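PDB 6OHB: guanine deaminase from Escherichia coli, which catalyses the zinc-dependent hydrolytic deamination of guanine to xanthine and ammonia, a step of purine degradation. Local coordinates for residues T21-E26 against Q317-V322; S30-I35 against S355-F360; S293-C298 against G308-K313. All coordinates share one frame; numbering follows the deposited sequence.

Overall arrangement
Contact 3 lies on the amidohydrolase barrel itself, and it comes nearest to the active site: the side chain of Ile295 is about 12 Å from the zinc ion held by His82, His84, His237 and Asp327. Contacts 1 and 2 lie away from the annotated sites, where the segments 21-26 and 30-35 meet later parts of the chain. The centres of contacts 1 and 3 are about 12 Å apart, and their neighbouring strands are joined by a probable hydrogen bond from Ile295 N to Lys321 O (2.9 Å). Contact 2 is centred about 14 Å from contact 1, with Pro25 packing on Glu358, and about 20 Å from contact 3.

Contact 1 of 3, residues T21-E26 against Q317-V322; sequences TIDNPE and QKKVKV
The amino group of Lys319 forms a salt bridge with Asp23, its NZ lying 3.6 Å from OD2 of the carboxylate. This is a long ion pair, and it uses one oxygen: Asp23 OD1 is 5.1 Å from Lys319 NZ. The last methylene of the lysine follows its charge, with Lys319 CE 4.0 Å from Asp23 OD2. Next to the pair, the amide ND2 of Asn24 comes to 3.8 Å from Lys319 NZ. Both nitrogens carry hydrogens to donate, so this is mere proximity beside the ion pair.

With CG between its own backbone N and carbonyl carbon, the crowded position (chi1 52°), Asp23, whose CB already heads for Lys319, presents OD2 to the amino group. The lysine chain, bent at chi2 and again at chi4 (-71°), turns its amino end toward the loop although its CB does not head there. Long, flexible and charged, lysine suits an exposed site from which the loop can be reached, and the short carboxylate of Asp23 offers it an opposite charge.

Lys319 also shapes the backbone. Two residues past the end of helix 312-317, it is the first to leave helical backbone angles, and its positive phi (56°) closes the helix in a Schellman motif before the chain enters strand 321-324 of the amidohydrolase barrel. Lys318 O, in the same turn, is hydrogen-bonded to Ser289 OG. Across from it, the loop between strands 14-18 and 32-35 has its own brace, since Glu27 OE2 accepts from the backbone N of both Asp23 and Asn24. Ile22 and Pro25 pack on Trp316 of helix 312-317.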
ATOM      1  N   THR A  21     -11.576 -26.662  -3.687  1.00 47.58           N
ATOM      2  CA  THR A  21     -12.002 -25.546  -4.511  1.00 50.73           C
ATOM      3  C   THR A  21     -13.514 -25.387  -4.429  1.00 47.30           C
ATOM      4  O   THR A  21     -14.257 -26.358  -4.288  1.00 51.28           O
ATOM      5  CB  THR A  21     -11.573 -25.739  -5.970  1.00 51.75           C
ATOM      6  OG1 THR A  21     -12.122 -26.960  -6.478  1.00 51.15           O
ATOM      7  CG2 THR A  21     -10.055 -25.798  -6.082  1.00 49.80           C
ATOM      8  N   ILE A  22     -13.961 -24.140  -4.497  1.00 48.57           N
ATOM      9  CA  ILE A  22     -15.385 -23.825  -4.449  1.00 53.48           C
ATOM     10  C   ILE A  22     -15.724 -23.072  -5.732  1.00 58.87           C
ATOM     11  O   ILE A  22     -14.839 -22.843  -6.566  1.00 64.58           O
ATOM     12  CB  ILE A  22     -15.722 -23.015  -3.182  1.00 52.86           C
ATOM     13  CG1 ILE A  22     -14.638 -21.968  -2.908  1.00 48.90           C
ATOM     14  CG2 ILE A  22     -15.826 -23.946  -1.971  1.00 51.72           C
ATOM     15  CD1 ILE A  22     -14.771 -20.677  -3.714  1.00 53.36           C
ATOM     16  N   ASP A  23     -16.991 -22.695  -5.919  1.00 56.98           N
ATOM     17  CA  ASP A  23     -17.345 -21.804  -7.015  1.00 59.68           C
ATOM     18  C   ASP A  23     -18.076 -20.538  -6.562  1.00 61.23           C
ATOM     19  O   ASP A  23     -18.315 -19.650  -7.391  1.00 64.10           O
ATOM     20  CB  ASP A  23     -18.179 -22.544  -8.092  1.00 71.57           C
ATOM     21  CG  ASP A  23     -19.382 -23.280  -7.544  1.00 78.21           C
ATOM     22  OD1 ASP A  23     -19.396 -23.619  -6.343  1.00 76.93           O
ATOM     23  OD2 ASP A  23     -20.323 -23.546  -8.330  1.00 86.34           O
ATOM     24  N   ASN A  24     -18.421 -20.416  -5.278  1.00 59.02           N
ATOM     25  CA  ASN A  24     -18.917 -19.169  -4.741  1.00 60.43           C
ATOM     26  C   ASN A  24     -18.067 -18.805  -3.531  1.00 59.06           C
ATOM     27  O   ASN A  24     -17.779 -19.677  -2.694  1.00 50.77           O
ATOM     28  CB  ASN A  24     -20.398 -19.271  -4.340  1.00 64.49           C
ATOM     29  CG  ASN A  24     -21.317 -18.549  -5.298  1.00 75.69           C
ATOM     30  OD1 ASN A  24     -21.372 -17.321  -5.319  1.00 69.39           O
ATOM     31  ND2 ASN A  24     -22.040 -19.317  -6.112  1.00 77.52           N
ATOM     32  N   PRO A  25     -17.633 -17.547  -3.407  1.00 55.55           N
ATOM     33  CA  PRO A  25     -16.802 -17.166  -2.249  1.00 49.26           C
ATOM     34  C   PRO A  25     -17.500 -17.362  -0.916  1.00 50.60           C
ATOM     35  O   PRO A  25     -16.830 -17.343   0.125  1.00 44.21           O
ATOM     36  CB  PRO A  25     -16.491 -15.679  -2.500  1.00 55.60           C
ATOM     37  CG  PRO A  25     -17.557 -15.220  -3.451  1.00 52.00           C
ATOM     38  CD  PRO A  25     -17.930 -16.404  -4.285  1.00 51.71           C
ATOM     39  N   GLU A  26     -18.819 -17.562  -0.918  1.00 59.06           N
ATOM     40  CA  GLU A  26     -19.552 -17.803   0.318  1.00 61.18           C
ATOM     41  C   GLU A  26     -19.279 -19.184   0.901  1.00 55.62           C
ATOM     42  O   GLU A  26     -19.462 -19.374   2.107  1.00 55.87           O
ATOM     43  CB  GLU A  26     -21.052 -17.624   0.080  1.00 64.74           C
ATOM     44  CG  GLU A  26     -21.592 -16.265   0.500  1.00 63.29           C
ATOM     45  CD  GLU A  26     -20.885 -15.118  -0.195  1.00 70.70           C
ATOM     46  OE1 GLU A  26     -21.098 -14.933  -1.413  1.00 74.97           O
ATOM     47  OE2 GLU A  26     -20.112 -14.403   0.479  1.00 72.02           O
ATOM     48  N   GLN A 317     -19.918 -14.278 -10.722  1.00 56.69           N
ATOM     49  CA  GLN A 317     -21.227 -14.565 -11.308  1.00 54.39           C
ATOM     50  C   GLN A 317     -21.086 -15.344 -12.609  1.00 59.88           C
ATOM     51  O   GLN A 317     -21.826 -16.309 -12.844  1.00 59.33           O
ATOM     52  CB  GLN A 317     -21.998 -13.264 -11.543  1.00 53.62           C
ATOM     53  N   LYS A 318     -20.139 -14.950 -13.460  1.00 51.87           N
ATOM     54  CA  LYS A 318     -19.882 -15.656 -14.711  1.00 49.94           C
ATOM     55  C   LYS A 318     -19.071 -16.934 -14.513  1.00 53.39           C
ATOM     56  O   LYS A 318     -18.759 -17.603 -15.504  1.00 48.99           O
ATOM     57  CB  LYS A 318     -19.164 -14.734 -15.707  1.00 55.59           C
ATOM     58  CG  LYS A 318     -19.888 -13.417 -16.003  1.00 56.85           C
ATOM     59  CD  LYS A 318     -21.179 -13.624 -16.777  1.00 60.72           C
ATOM     60  N   LYS A 319     -18.701 -17.267 -13.272  1.00 52.76           N
ATOM     61  CA  LYS A 319     -17.973 -18.498 -12.949  1.00 49.93           C
ATOM     62  C   LYS A 319     -16.664 -18.623 -13.732  1.00 51.01           C
ATOM     63  O   LYS A 319     -16.332 -19.694 -14.240  1.00 49.29           O
ATOM     64  CB  LYS A 319     -18.848 -19.736 -13.174  1.00 48.03           C
ATOM     65  CG  LYS A 319     -20.204 -19.705 -12.472  1.00 54.85           C
ATOM     66  CD  LYS A 319     -20.600 -21.088 -11.964  1.00 67.73           C
ATOM     67  CE  LYS A 319     -21.791 -21.022 -11.015  1.00 76.70           C
ATOM     68  NZ  LYS A 319     -21.435 -20.420  -9.695  1.00 73.77           N
ATOM     69  N   VAL A 320     -15.904 -17.528 -13.825  1.00 49.37           N
ATOM     70  CA  VAL A 320     -14.583 -17.531 -14.458  1.00 46.71           C
ATOM     71  C   VAL A 320     -13.516 -17.552 -13.364  1.00 43.90           C
ATOM     72  O   VAL A 320     -13.631 -16.843 -12.359  1.00 48.18           O
ATOM     73  CB  VAL A 320     -14.401 -16.339 -15.419  1.00 48.90           C
ATOM     74  CG1 VAL A 320     -14.753 -15.054 -14.738  1.00 53.92           C
ATOM     75  CG2 VAL A 320     -12.975 -16.296 -15.966  1.00 49.26           C
ATOM     76  N   LYS A 321     -12.511 -18.408 -13.534  1.00 41.00           N
ATOM     77  CA  LYS A 321     -11.424 -18.555 -12.567  1.00 48.42           C
ATOM     78  C   LYS A 321     -10.528 -17.315 -12.515  1.00 48.09           C
ATOM     79  O   LYS A 321     -10.085 -16.807 -13.550  1.00 39.79           O
ATOM     80  CB  LYS A 321     -10.588 -19.789 -12.920  1.00 43.16           C
ATOM     81  CG  LYS A 321     -11.366 -21.101 -12.836  1.00 40.03           C
ATOM     82  CD  LYS A 321     -10.510 -22.270 -13.295  1.00 34.77           C
ATOM     83  CE  LYS A 321     -10.434 -22.320 -14.808  1.00 39.36           C
ATOM     84  NZ  LYS A 321      -9.280 -23.129 -15.278  1.00 54.76           N
ATOM     85  N   VAL A 322     -10.258 -16.828 -11.303  1.00 44.45           N
ATOM     86  CA  VAL A 322      -9.455 -15.626 -11.100  1.00 47.15           C
ATOM     87  C   VAL A 322      -8.324 -15.936 -10.130  1.00 43.51           C
ATOM     88  O   VAL A 322      -8.549 -16.540  -9.076  1.00 46.19           O
ATOM     89  CB  VAL A 322     -10.302 -14.449 -10.573  1.00 41.19           C
ATOM     90  CG1 VAL A 322      -9.410 -13.281 -10.156  1.00 41.79           C
ATOM     91  CG2 VAL A 322     -11.298 -14.004 -11.627  1.00 37.30           C
TER

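Contact 2 of 3, residues S30-I35 against S355-F360; sequences SALRFI and SAYEAF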
ATOM      1  N   SER A  30     -16.730 -22.748   4.754  1.00 42.65           N
ATOM      2  CA  SER A  30     -17.007 -24.165   4.960  1.00 54.06           C
ATOM      3  C   SER A  30     -15.800 -25.049   4.661  1.00 53.25           C
ATOM      4  O   SER A  30     -15.709 -26.154   5.206  1.00 48.60           O
ATOM      5  CB  SER A  30     -18.187 -24.595   4.092  1.00 46.53           C
ATOM      6  OG  SER A  30     -17.767 -24.836   2.757  1.00 57.17           O
ATOM      7  N   ALA A  31     -14.880 -24.593   3.811  1.00 48.33           N
ATOM      8  CA  ALA A  31     -13.722 -25.377   3.412  1.00 40.82           C
ATOM      9  C   ALA A  31     -12.431 -24.902   4.064  1.00 46.99           C
ATOM     10  O   ALA A  31     -11.354 -25.401   3.716  1.00 48.37           O
ATOM     11  CB  ALA A  31     -13.572 -25.347   1.891  1.00 39.22           C
ATOM     12  N   LEU A  32     -12.504 -23.949   4.985  1.00 42.94           N
ATOM     13  CA  LEU A  32     -11.307 -23.384   5.593  1.00 46.24           C
ATOM     14  C   LEU A  32     -10.959 -24.176   6.845  1.00 48.78           C
ATOM     15  O   LEU A  32     -11.750 -24.233   7.793  1.00 51.79           O
ATOM     16  CB  LEU A  32     -11.497 -21.907   5.932  1.00 45.45           C
ATOM     17  CG  LEU A  32     -10.170 -21.255   6.322  1.00 45.08           C
ATOM     18  CD1 LEU A  32      -9.621 -20.463   5.159  1.00 46.65           C
ATOM     19  CD2 LEU A  32     -10.323 -20.382   7.551  1.00 54.33           C
ATOM     20  N   ARG A  33      -9.781 -24.783   6.844  1.00 42.04           N
ATOM     21  CA  ARG A  33      -9.283 -25.560   7.964  1.00 37.57           C
ATOM     22  C   ARG A  33      -8.193 -24.765   8.667  1.00 40.27           C
ATOM     23  O   ARG A  33      -7.212 -24.343   8.034  1.00 40.51           O
ATOM     24  CB  ARG A  33      -8.744 -26.908   7.492  1.00 37.30           C
ATOM     25  CG  ARG A  33      -8.123 -27.733   8.599  1.00 40.97           C
ATOM     26  CD  ARG A  33      -7.663 -29.077   8.075  1.00 45.49           C
ATOM     27  NE  ARG A  33      -6.877 -28.940   6.854  1.00 44.55           N
ATOM     28  CZ  ARG A  33      -6.428 -29.966   6.141  1.00 40.18           C
ATOM     29  NH1 ARG A  33      -6.687 -31.210   6.526  1.00 46.96           N
ATOM     30  NH2 ARG A  33      -5.721 -29.751   5.041  1.00 41.47           N
ATOM     31  N   PHE A  34      -8.373 -24.566   9.969  1.00 42.85           N
ATOM     32  CA  PHE A  34      -7.385 -23.954  10.845  1.00 40.98           C
ATOM     33  C   PHE A  34      -7.046 -24.948  11.945  1.00 38.70           C
ATOM     34  O   PHE A  34      -7.919 -25.330  12.730  1.00 39.37           O
ATOM     35  CB  PHE A  34      -7.917 -22.647  11.437  1.00 41.34           C
ATOM     36  CG  PHE A  34      -7.017 -22.038  12.476  1.00 45.66           C
ATOM     37  CD1 PHE A  34      -5.775 -21.532  12.128  1.00 42.02           C
ATOM     38  CD2 PHE A  34      -7.415 -21.975  13.802  1.00 48.17           C
ATOM     39  CE1 PHE A  34      -4.947 -20.971  13.083  1.00 44.45           C
ATOM     40  CE2 PHE A  34      -6.590 -21.417  14.764  1.00 50.29           C
ATOM     41  CZ  PHE A  34      -5.355 -20.913  14.403  1.00 45.03           C
ATOM     42  N   ILE A  35      -5.785 -25.369  11.999  1.00 45.41           N
ATOM     43  CA  ILE A  35      -5.294 -26.280  13.030  1.00 41.87           C
ATOM     44  C   ILE A  35      -4.325 -25.505  13.913  1.00 41.96           C
ATOM     45  O   ILE A  35      -3.251 -25.102  13.456  1.00 41.23           O
ATOM     46  CB  ILE A  35      -4.606 -27.511  12.425  1.00 43.40           C
ATOM     47  CG1 ILE A  35      -5.532 -28.220  11.430  1.00 48.06           C
ATOM     48  CG2 ILE A  35      -4.153 -28.454  13.531  1.00 44.03           C
ATOM     49  CD1 ILE A  35      -6.633 -29.041  12.077  1.00 49.30           C
ATOM     50  N   SER A 355     -13.743 -10.527   1.371  1.00 38.96           N
ATOM     51  CA  SER A 355     -13.583 -11.208   2.644  1.00 42.34           C
ATOM     52  C   SER A 355     -12.145 -11.671   2.863  1.00 40.32           C
ATOM     53  O   SER A 355     -11.397 -11.936   1.915  1.00 38.43           O
ATOM     54  CB  SER A 355     -14.532 -12.411   2.695  1.00 43.00           C
ATOM     55  OG  SER A 355     -13.999 -13.477   3.464  1.00 50.89           O
ATOM     56  N   ALA A 356     -11.774 -11.805   4.141  1.00 35.58           N
ATOM     57  CA  ALA A 356     -10.456 -12.338   4.468  1.00 42.75           C
ATOM     58  C   ALA A 356     -10.314 -13.763   3.955  1.00 43.27           C
ATOM     59  O   ALA A 356      -9.256 -14.150   3.442  1.00 42.31           O
ATOM     60  CB  ALA A 356     -10.227 -12.281   5.980  1.00 46.85           C
ATOM     61  N   TYR A 357     -11.383 -14.552   4.075  1.00 44.87           N
ATOM     62  CA  TYR A 357     -11.379 -15.902   3.524  1.00 44.70           C
ATOM     63  C   TYR A 357     -11.203 -15.879   2.011  1.00 41.10           C
ATOM     64  O   TYR A 357     -10.429 -16.668   1.459  1.00 43.04           O
ATOM     65  CB  TYR A 357     -12.664 -16.627   3.920  1.00 46.27           C
ATOM     66  CG  TYR A 357     -12.727 -16.959   5.396  1.00 50.28           C
ATOM     67  CD1 TYR A 357     -11.599 -16.838   6.199  1.00 56.02           C
ATOM     68  CD2 TYR A 357     -13.908 -17.378   5.988  1.00 53.31           C
ATOM     69  CE1 TYR A 357     -11.645 -17.132   7.547  1.00 55.74           C
ATOM     70  CE2 TYR A 357     -13.963 -17.674   7.339  1.00 55.67           C
ATOM     71  CZ  TYR A 357     -12.827 -17.554   8.111  1.00 59.19           C
ATOM     72  OH  TYR A 357     -12.872 -17.842   9.457  1.00 66.33           O
ATOM     73  N   GLU A 358     -11.909 -14.978   1.323  1.00 35.58           N
ATOM     74  CA  GLU A 358     -11.784 -14.899  -0.132  1.00 40.34           C
ATOM     75  C   GLU A 358     -10.380 -14.480  -0.552  1.00 42.24           C
ATOM     76  O   GLU A 358      -9.826 -15.024  -1.516  1.00 41.77           O
ATOM     77  CB  GLU A 358     -12.822 -13.933  -0.702  1.00 39.04           C
ATOM     78  CG  GLU A 358     -12.948 -13.991  -2.217  1.00 39.74           C
ATOM     79  CD  GLU A 358     -13.965 -13.001  -2.758  1.00 43.80           C
ATOM     80  OE1 GLU A 358     -14.705 -12.397  -1.951  1.00 42.48           O
ATOM     81  OE2 GLU A 358     -14.031 -12.836  -3.992  1.00 49.39           O
ATOM     82  N   ALA A 359      -9.795 -13.505   0.148  1.00 39.93           N
ATOM     83  CA  ALA A 359      -8.442 -13.062  -0.175  1.00 38.71           C
ATOM     84  C   ALA A 359      -7.434 -14.184   0.035  1.00 37.20           C
ATOM     85  O   ALA A 359      -6.585 -14.451  -0.830  1.00 34.60           O
ATOM     86  CB  ALA A 359      -8.081 -11.841   0.675  1.00 36.26           C
ATOM     87  N   PHE A 360      -7.516 -14.861   1.182  1.00 40.84           N
ATOM     88  CA  PHE A 360      -6.620 -15.984   1.439  1.00 40.02           C
ATOM     89  C   PHE A 360      -6.805 -17.078   0.390  1.00 38.57           C
ATOM     90  O   PHE A 360      -5.829 -17.666  -0.087  1.00 38.92           O
ATOM     91  CB  PHE A 360      -6.861 -16.523   2.851  1.00 36.07           C
ATOM     92  CG  PHE A 360      -6.021 -17.718   3.204  1.00 41.58           C
ATOM     93  CD1 PHE A 360      -4.705 -17.562   3.608  1.00 42.39           C
ATOM     94  CD2 PHE A 360      -6.554 -18.998   3.155  1.00 43.12           C
ATOM     95  CE1 PHE A 360      -3.926 -18.663   3.942  1.00 41.87           C
ATOM     96  CE2 PHE A 360      -5.782 -20.103   3.487  1.00 45.23           C
ATOM     97  CZ  PHE A 360      -4.465 -19.933   3.881  1.00 42.45           C
TER
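Where strand 32-35 faces the first turns of helix 356-363, Leu32 reaches Tyr357 and Phe360 and makes the whole contact with its two methyl groups. Leu32 CD2 lies 3.5 Å from Tyr357 CE1 and 3.8 Å from Tyr357 CZ, approaching the ring obliquely, while the leucine and tyrosine side chains cross at about a right angle. The other branch, Leu32 CD1, comes 3.9 Å from Phe360 CD2, again obliquely to the ring.

A forked side chain suits this place because each prong has its own aromatic neighbour. With CG anti to the backbone N (chi1 -169°), Leu32 extends from the strand toward the helix. Tyr357 and Phe360, three residues apart, project from the same side of the helix, and their differing first torsions set the rings apart. Phe360, buried, is wholly apolar, while the partly exposed Tyr357 offers its ring carbons to the leucine.

Strand 32-35 runs antiparallel to strand 14-18, which in turn lies beside the barrel strand 73-84, so the contact ties this pair of N-terminal strands to a helix of the amidohydrolase fold. Val18 touches both Leu32 and Phe360, and helix 409-419 adds Leu409 against Leu32 and Val410 and Leu413 against Tyr357. At the helix start Ser355 is the N-cap: its OG accepts weak bonds from Glu358 N at 3.3 Å and from Tyr357 N at 2.9 Å, the latter well bent at 122°.

Contact 3 of 3, residues S293-C298 against G308-K313; sequences SSIAFC and GLFNLK
The strand 294-297 and the segment leading into helix 312-317 keep their backbones apart, with CA of Phe297 and CA of Phe310 7.1 Å from each other, and side chains fill the interval. In the TIM-barrel fold of this family the strand pairs in parallel with 272-274 and 321-324. Its residues alternate: Ala296 turns to the other side, touching the zinc ligand His82, while Ile295 and Phe297 point at Phe310.

Phe310 meets both strand residues with its ring. Phe310 CD2 stands 3.6 Å above the plane of the Phe297 ring, over the centre, and Phe310 CB packs 3.5 Å from Phe297 CE1. The two rings are tilted at 35° with centroids 4.8 Å apart, an oblique pair. Having CG anti to the backbone N (chi1 171°) carries the Phe310 ring across to the strand. An alanine in place of Phe297 would take away the flat surface beneath Phe310 CD2 and is likely to free the Phe310 ring to shift in the gap.

Large apolar residues suit this buried layer, to which Val322 of the neighbouring strand adds contacts with both rings. Beyond Phe310, Asn311 centres an inverse gamma turn and N-caps the helix. Ile295 meets the far end of the Phe310 ring: its CG2 is 3.5 Å from Phe310 CE1, while its CD1 lies at the ring edge, in plane, 3.9 Å from the same Phe310 CE1.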
ATOM      1  N   SER A 293     -11.401 -20.295 -19.440  1.00 51.61           N
ATOM      2  CA  SER A 293     -10.156 -19.547 -19.374  1.00 50.08           C
ATOM      3  C   SER A 293     -10.024 -18.852 -18.021  1.00 44.88           C
ATOM      4  O   SER A 293     -10.988 -18.726 -17.261  1.00 52.24           O
ATOM      5  CB  SER A 293     -10.085 -18.529 -20.507  1.00 54.07           C
ATOM      6  OG  SER A 293     -10.677 -19.045 -21.686  1.00 51.19           O
ATOM      7  N   SER A 294      -8.812 -18.388 -17.720  1.00 39.98           N
ATOM      8  CA  SER A 294      -8.520 -17.785 -16.428  1.00 42.18           C
ATOM      9  C   SER A 294      -8.128 -16.319 -16.581  1.00 46.77           C
ATOM     10  O   SER A 294      -7.651 -15.881 -17.632  1.00 39.30           O
ATOM     11  CB  SER A 294      -7.395 -18.550 -15.713  1.00 40.66           C
ATOM     12  OG  SER A 294      -7.834 -19.844 -15.307  1.00 47.18           O
ATOM     13  N   ILE A 295      -8.311 -15.573 -15.492  1.00 50.34           N
ATOM     14  CA  ILE A 295      -8.006 -14.148 -15.419  1.00 46.78           C
ATOM     15  C   ILE A 295      -6.966 -13.933 -14.328  1.00 46.68           C
ATOM     16  O   ILE A 295      -7.072 -14.507 -13.237  1.00 48.43           O
ATOM     17  CB  ILE A 295      -9.270 -13.311 -15.122  1.00 50.55           C
ATOM     18  CG1 ILE A 295     -10.312 -13.474 -16.231  1.00 43.41           C
ATOM     19  CG2 ILE A 295      -8.908 -11.842 -14.915  1.00 43.44           C
ATOM     20  CD1 ILE A 295     -11.581 -12.695 -15.984  1.00 42.24           C
ATOM     21  N   ALA A 296      -5.966 -13.098 -14.618  1.00 45.00           N
ATOM     22  CA  ALA A 296      -4.989 -12.661 -13.622  1.00 43.74           C
ATOM     23  C   ALA A 296      -5.348 -11.250 -13.165  1.00 44.23           C
ATOM     24  O   ALA A 296      -5.128 -10.279 -13.896  1.00 43.56           O
ATOM     25  CB  ALA A 296      -3.570 -12.707 -14.184  1.00 39.30           C
ATOM     26  N   PHE A 297      -5.871 -11.149 -11.944  1.00 40.89           N
ATOM     27  CA  PHE A 297      -6.257  -9.889 -11.317  1.00 39.62           C
ATOM     28  C   PHE A 297      -5.012  -9.226 -10.732  1.00 44.84           C
ATOM     29  O   PHE A 297      -4.351  -9.803  -9.861  1.00 42.04           O
ATOM     30  CB  PHE A 297      -7.319 -10.185 -10.251  1.00 37.67           C
ATOM     31  CG  PHE A 297      -7.864  -8.976  -9.524  1.00 41.91           C
ATOM     32  CD1 PHE A 297      -7.681  -7.687  -9.996  1.00 38.40           C
ATOM     33  CD2 PHE A 297      -8.581  -9.156  -8.345  1.00 38.40           C
ATOM     34  CE1 PHE A 297      -8.194  -6.598  -9.301  1.00 42.80           C
ATOM     35  CE2 PHE A 297      -9.092  -8.080  -7.651  1.00 44.71           C
ATOM     36  CZ  PHE A 297      -8.899  -6.799  -8.124  1.00 42.87           C
ATOM     37  N   CYS A 298      -4.692  -8.015 -11.204  1.00 37.83           N
ATOM     38  CA  CYS A 298      -3.518  -7.266 -10.745  1.00 37.29           C
ATOM     39  C   CYS A 298      -3.938  -5.867 -10.315  1.00 44.24           C
ATOM     40  O   CYS A 298      -3.839  -4.912 -11.106  1.00 44.67           O
ATOM     41  CB  CYS A 298      -2.459  -7.155 -11.847  1.00 42.21           C
ATOM     42  SG  CYS A 298      -2.208  -8.588 -12.910  1.00 45.75           S
ATOM     43  N   GLY A 308      -8.322   1.107 -14.329  1.00 48.99           N
ATOM     44  CA  GLY A 308      -9.705   0.916 -13.956  1.00 54.00           C
ATOM     45  C   GLY A 308      -9.806  -0.131 -12.871  1.00 46.40           C
ATOM     46  O   GLY A 308      -8.807  -0.549 -12.294  1.00 43.36           O
ATOM     47  N   LEU A 309     -11.022  -0.606 -12.632  1.00 45.24           N
ATOM     48  CA  LEU A 309     -11.302  -1.503 -11.517  1.00 53.01           C
ATOM     49  C   LEU A 309     -11.849  -2.824 -12.046  1.00 48.62           C
ATOM     50  O   LEU A 309     -12.904  -2.848 -12.690  1.00 45.47           O
ATOM     51  CB  LEU A 309     -12.286  -0.851 -10.544  1.00 50.06           C
ATOM     52  CG  LEU A 309     -12.097   0.649 -10.298  1.00 46.48           C
ATOM     53  CD1 LEU A 309     -13.176   1.181  -9.368  1.00 48.48           C
ATOM     54  CD2 LEU A 309     -10.718   0.924  -9.726  1.00 42.94           C
ATOM     55  N   PHE A 310     -11.142  -3.917 -11.753  1.00 53.47           N
ATOM     56  CA  PHE A 310     -11.556  -5.235 -12.221  1.00 43.79           C
ATOM     57  C   PHE A 310     -12.812  -5.664 -11.482  1.00 46.76           C
ATOM     58  O   PHE A 310     -12.900  -5.539 -10.257  1.00 47.81           O
ATOM     59  CB  PHE A 310     -10.429  -6.251 -12.009  1.00 41.84           C
ATOM     60  CG  PHE A 310     -10.828  -7.687 -12.267  1.00 47.51           C
ATOM     61  CD1 PHE A 310     -10.920  -8.178 -13.560  1.00 46.21           C
ATOM     62  CD2 PHE A 310     -11.097  -8.548 -11.212  1.00 49.05           C
ATOM     63  CE1 PHE A 310     -11.278  -9.490 -13.796  1.00 47.36           C
ATOM     64  CE2 PHE A 310     -11.459  -9.866 -11.439  1.00 42.59           C
ATOM     65  CZ  PHE A 310     -11.547 -10.337 -12.733  1.00 46.64           C
ATOM     66  N   ASN A 311     -13.781  -6.184 -12.234  1.00 47.30           N
ATOM     67  CA  ASN A 311     -15.094  -6.538 -11.696  1.00 53.70           C
ATOM     68  C   ASN A 311     -15.055  -7.995 -11.242  1.00 49.23           C
ATOM     69  O   ASN A 311     -15.480  -8.914 -11.943  1.00 53.44           O
ATOM     70  CB  ASN A 311     -16.175  -6.297 -12.744  1.00 52.19           C
ATOM     71  CG  ASN A 311     -17.573  -6.304 -12.161  1.00 55.03           C
ATOM     72  OD1 ASN A 311     -17.762  -6.517 -10.964  1.00 53.56           O
ATOM     73  ND2 ASN A 311     -18.568  -6.081 -13.014  1.00 59.89           N
ATOM     74  N   LEU A 312     -14.516  -8.201 -10.037  1.00 50.80           N
ATOM     75  CA  LEU A 312     -14.423  -9.549  -9.487  1.00 49.16           C
ATOM     76  C   LEU A 312     -15.801 -10.153  -9.255  1.00 51.82           C
ATOM     77  O   LEU A 312     -15.972 -11.376  -9.356  1.00 55.63           O
ATOM     78  CB  LEU A 312     -13.619  -9.531  -8.186  1.00 50.65           C
ATOM     79  CG  LEU A 312     -13.424 -10.881  -7.485  1.00 45.72           C
ATOM     80  CD1 LEU A 312     -12.560 -11.804  -8.331  1.00 41.81           C
ATOM     81  CD2 LEU A 312     -12.817 -10.694  -6.104  1.00 44.47           C
ATOM     82  N   LYS A 313     -16.792  -9.315  -8.947  1.00 51.08           N
ATOM     83  CA  LYS A 313     -18.143  -9.809  -8.702  1.00 50.25           C
ATOM     84  C   LYS A 313     -18.733 -10.436  -9.959  1.00 55.59           C
ATOM     85  O   LYS A 313     -19.313 -11.531  -9.907  1.00 54.52           O
ATOM     86  CB  LYS A 313     -19.023  -8.666  -8.198  1.00 52.46           C
ATOM     87  CG  LYS A 313     -20.502  -8.990  -8.110  1.00 56.31           C
ATOM     88  CD  LYS A 313     -21.268  -7.766  -7.641  1.00 60.48           C
ATOM     89  CE  LYS A 313     -22.771  -7.961  -7.725  1.00 66.38           C
ATOM     90  NZ  LYS A 313     -23.488  -6.678  -7.466  1.00 69.47           N
TER